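PDB 2NLZ: cephalosporin acylase from Bacillus halodurans, which belongs to the gamma-glutamyltranspeptidase family of Ntn hydrolases and probably cleaves amide bonds, perhaps removing acyl side chains from cephalosporins. Local coordinates for residues A21-S29 with V359-D367. The protein carries 1 engineered substitution. Residues are numbered along the deposited sequence; the frame is centred on the assembly and turned at random.
Sequences AKNGMVATS and VYLATADGD
A27 and A362 form a hydrogen-bonded antiparallel pair through both of their backbone polar groups: A27 N donates to A362 O and A362 N to A27 O, both at 2.8 Å. At the next hydrogen-bonded pair, M25 N reaches A364 O at 2.8 Å, and M25 O accepts A364 N in return. Past this pair the backbones stay close, and G366 N adds a weak bond to N23 O. At the other end a side chain takes over from the backbone. With OG1 turned opposite its own backbone N (chi1 -169°), T28 directs the hydroxyl across to Y360 O, 3.0 Å from OG1, approaching 27° off the carbonyl plane. A valine here would probably leave Y360 O without this donor and the end of the pairing less firmly held. On the face shared by V26, T363 and L361, the side chains of V26 and T363 lie side by side, methyl CG2 of V26 3.7 Å from CG2 of T363. Helix 47-61 packs over this face, whereas M25, A27 and A362 meet strand 512-517 on the other, an arrangement consistent with the layered alpha-beta-beta-alpha core of Ntn hydrolases. Main-chain bonds thus join the strands, while T363 OG1 and D365 OD2, bonded to A47 O and A47 N, tie one face to the beginning of helix 47-61, and small or nonpolar M25, A27, A362 and A364 occupy the other.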
loop_
_atom_site.group_PDB
_atom_site.type_symbol
_atom_site.label_atom_id
_atom_site.label_comp_id
_atom_site.label_asym_id
_atom_site.label_seq_id
_atom_site.Cartn_x
_atom_site.Cartn_y
_atom_site.Cartn_z
ATOM N N ALA D 21 -25.502 -0.260 -17.970
ATOM C CA ALA D 21 -26.627 0.312 -18.712
ATOM C C ALA D 21 -27.166 -0.655 -19.756
ATOM O O ALA D 21 -26.570 -1.700 -20.027
ATOM C CB ALA D 21 -26.232 1.625 -19.376
ATOM N N LYS D 22 -28.299 -0.291 -20.340
ATOM C CA LYS D 22 -28.909 -1.097 -21.378
ATOM C C LYS D 22 -29.195 -0.259 -22.607
ATOM O O LYS D 22 -28.841 -0.645 -23.717
ATOM C CB LYS D 22 -30.198 -1.750 -20.877
ATOM C CG LYS D 22 -30.000 -3.110 -20.231
ATOM C CD LYS D 22 -29.615 -4.188 -21.246
ATOM C CE LYS D 22 -30.771 -4.557 -22.180
ATOM N NZ LYS D 22 -31.843 -5.319 -21.485
ATOM N N ASN D 23 -29.828 0.892 -22.405
ATOM C CA ASN D 23 -30.320 1.688 -23.525
ATOM C C ASN D 23 -29.338 2.727 -24.057
ATOM O O ASN D 23 -29.527 3.259 -25.153
ATOM C CB ASN D 23 -31.665 2.334 -23.177
ATOM C CG ASN D 23 -32.804 1.329 -23.141
ATOM O OD1 ASN D 23 -33.794 1.518 -22.435
ATOM N ND2 ASN D 23 -32.666 0.253 -23.907
ATOM N N GLY D 24 -28.287 3.003 -23.291
ATOM C CA GLY D 24 -27.298 3.977 -23.724
ATOM C C GLY D 24 -26.216 4.250 -22.710
ATOM O O GLY D 24 -26.453 4.209 -21.505
ATOM N N MET D 25 -25.020 4.528 -23.220
ATOM C CA MET D 25 -23.866 4.802 -22.381
ATOM C C MET D 25 -22.881 5.714 -23.092
ATOM O O MET D 25 -22.589 5.534 -24.278
ATOM C CB MET D 25 -23.172 3.500 -21.983
ATOM C CG MET D 25 -22.080 3.673 -20.932
ATOM S SD MET D 25 -21.371 2.102 -20.413
ATOM C CE MET D 25 -22.579 1.558 -19.223
ATOM N N VAL D 26 -22.387 6.706 -22.362
ATOM C CA VAL D 26 -21.378 7.608 -22.886
ATOM C C VAL D 26 -20.231 7.637 -21.895
ATOM O O VAL D 26 -20.457 7.741 -20.685
ATOM C CB VAL D 26 -21.943 9.024 -23.102
ATOM C CG1 VAL D 26 -20.872 9.953 -23.609
ATOM C CG2 VAL D 26 -23.069 8.976 -24.085
ATOM N N ALA D 27 -19.011 7.514 -22.414
ATOM C CA ALA D 27 -17.817 7.498 -21.598
ATOM C C ALA D 27 -16.751 8.405 -22.206
ATOM O O ALA D 27 -16.251 8.165 -23.314
ATOM C CB ALA D 27 -17.300 6.077 -21.430
ATOM N N THR D 28 -16.419 9.459 -21.474
ATOM C CA THR D 28 -15.444 10.430 -21.941
ATOM C C THR D 28 -14.776 11.200 -20.792
ATOM O O THR D 28 -15.136 11.043 -19.616
ATOM C CB THR D 28 -16.067 11.419 -22.955
ATOM O OG1 THR D 28 -15.028 12.196 -23.571
ATOM C CG2 THR D 28 -17.097 12.329 -22.263
ATOM N N SER D 29 -13.819 12.049 -21.168
ATOM C CA SER D 29 -12.963 12.747 -20.235
ATOM C C SER D 29 -13.532 14.051 -19.691
ATOM O O SER D 29 -12.841 14.760 -18.961
ATOM C CB SER D 29 -11.627 13.029 -20.906
ATOM O OG SER D 29 -11.804 13.889 -22.009
ATOM N N VAL D 359 -8.669 13.941 -27.217
ATOM C CA VAL D 359 -9.833 13.513 -26.445
ATOM C C VAL D 359 -10.364 12.182 -26.963
ATOM O O VAL D 359 -10.593 12.018 -28.162
ATOM C CB VAL D 359 -10.977 14.593 -26.383
ATOM C CG1 VAL D 359 -10.563 15.758 -25.516
ATOM C CG2 VAL D 359 -11.365 15.091 -27.763
ATOM N N TYR D 360 -10.531 11.224 -26.061
ATOM C CA TYR D 360 -11.162 9.963 -26.428
ATOM C C TYR D 360 -12.548 9.850 -25.806
ATOM O O TYR D 360 -12.840 10.455 -24.771
ATOM C CB TYR D 360 -10.287 8.730 -26.113
ATOM C CG TYR D 360 -10.987 7.454 -26.514
ATOM C CD1 TYR D 360 -11.127 7.124 -27.853
ATOM C CD2 TYR D 360 -11.572 6.619 -25.567
ATOM C CE1 TYR D 360 -11.816 5.987 -28.247
ATOM C CE2 TYR D 360 -12.261 5.479 -25.950
ATOM C CZ TYR D 360 -12.378 5.170 -27.294
ATOM O OH TYR D 360 -13.056 4.046 -27.701
ATOM N N LEU D 361 -13.392 9.057 -26.451
ATOM C CA LEU D 361 -14.821 9.088 -26.242
ATOM C C LEU D 361 -15.354 7.727 -26.674
ATOM O O LEU D 361 -14.888 7.163 -27.679
ATOM C CB LEU D 361 -15.372 10.206 -27.130
ATOM C CG LEU D 361 -16.798 10.576 -27.486
ATOM C CD1 LEU D 361 -16.655 11.797 -28.343
ATOM C CD2 LEU D 361 -17.530 9.479 -28.245
ATOM N N ALA D 362 -16.318 7.191 -25.928
ATOM C CA ALA D 362 -16.969 5.962 -26.351
ATOM C C ALA D 362 -18.446 6.015 -26.059
ATOM O O ALA D 362 -18.859 6.431 -24.976
ATOM C CB ALA D 362 -16.343 4.756 -25.688
ATOM N N THR D 363 -19.240 5.601 -27.044
ATOM C CA THR D 363 -20.691 5.576 -26.917
ATOM C C THR D 363 -21.293 4.253 -27.404
ATOM O O THR D 363 -20.777 3.603 -28.325
ATOM C CB THR D 363 -21.327 6.699 -27.718
ATOM O OG1 THR D 363 -20.760 6.702 -29.027
ATOM C CG2 THR D 363 -21.062 8.054 -27.077
ATOM N N ALA D 364 -22.392 3.866 -26.771
ATOM C CA ALA D 364 -23.159 2.694 -27.180
ATOM C C ALA D 364 -24.643 2.912 -26.856
ATOM O O ALA D 364 -24.982 3.643 -25.909
ATOM C CB ALA D 364 -22.637 1.450 -26.491
ATOM N N ASP D 365 -25.521 2.291 -27.642
ATOM C CA ASP D 365 -26.960 2.372 -27.379
ATOM C C ASP D 365 -27.651 1.017 -27.259
ATOM O O ASP D 365 -27.008 -0.035 -27.357
ATOM C CB ASP D 365 -27.669 3.271 -28.409
ATOM C CG ASP D 365 -27.583 2.740 -29.842
ATOM O OD1 ASP D 365 -27.494 1.511 -30.039
ATOM O OD2 ASP D 365 -27.634 3.565 -30.782
ATOM N N GLY D 366 -28.966 1.060 -27.051
ATOM C CA GLY D 366 -29.781 -0.144 -26.917
ATOM C C GLY D 366 -29.972 -0.926 -28.199
ATOM O O GLY D 366 -30.137 -2.137 -28.156
ATOM N N ASP D 367 -29.927 -0.234 -29.336
ATOM C CA ASP D 367 -30.159 -0.841 -30.655
ATOM C C ASP D 367 -28.909 -1.463 -31.279
ATOM O O ASP D 367 -28.875 -1.713 -32.486
ATOM C CB ASP D 367 -30.732 0.198 -31.626
ATOM C CG ASP D 367 -31.998 0.862 -31.102
ATOM O OD1 ASP D 367 -32.953 0.138 -30.758
ATOM O OD2 ASP D 367 -32.046 2.111 -31.045
#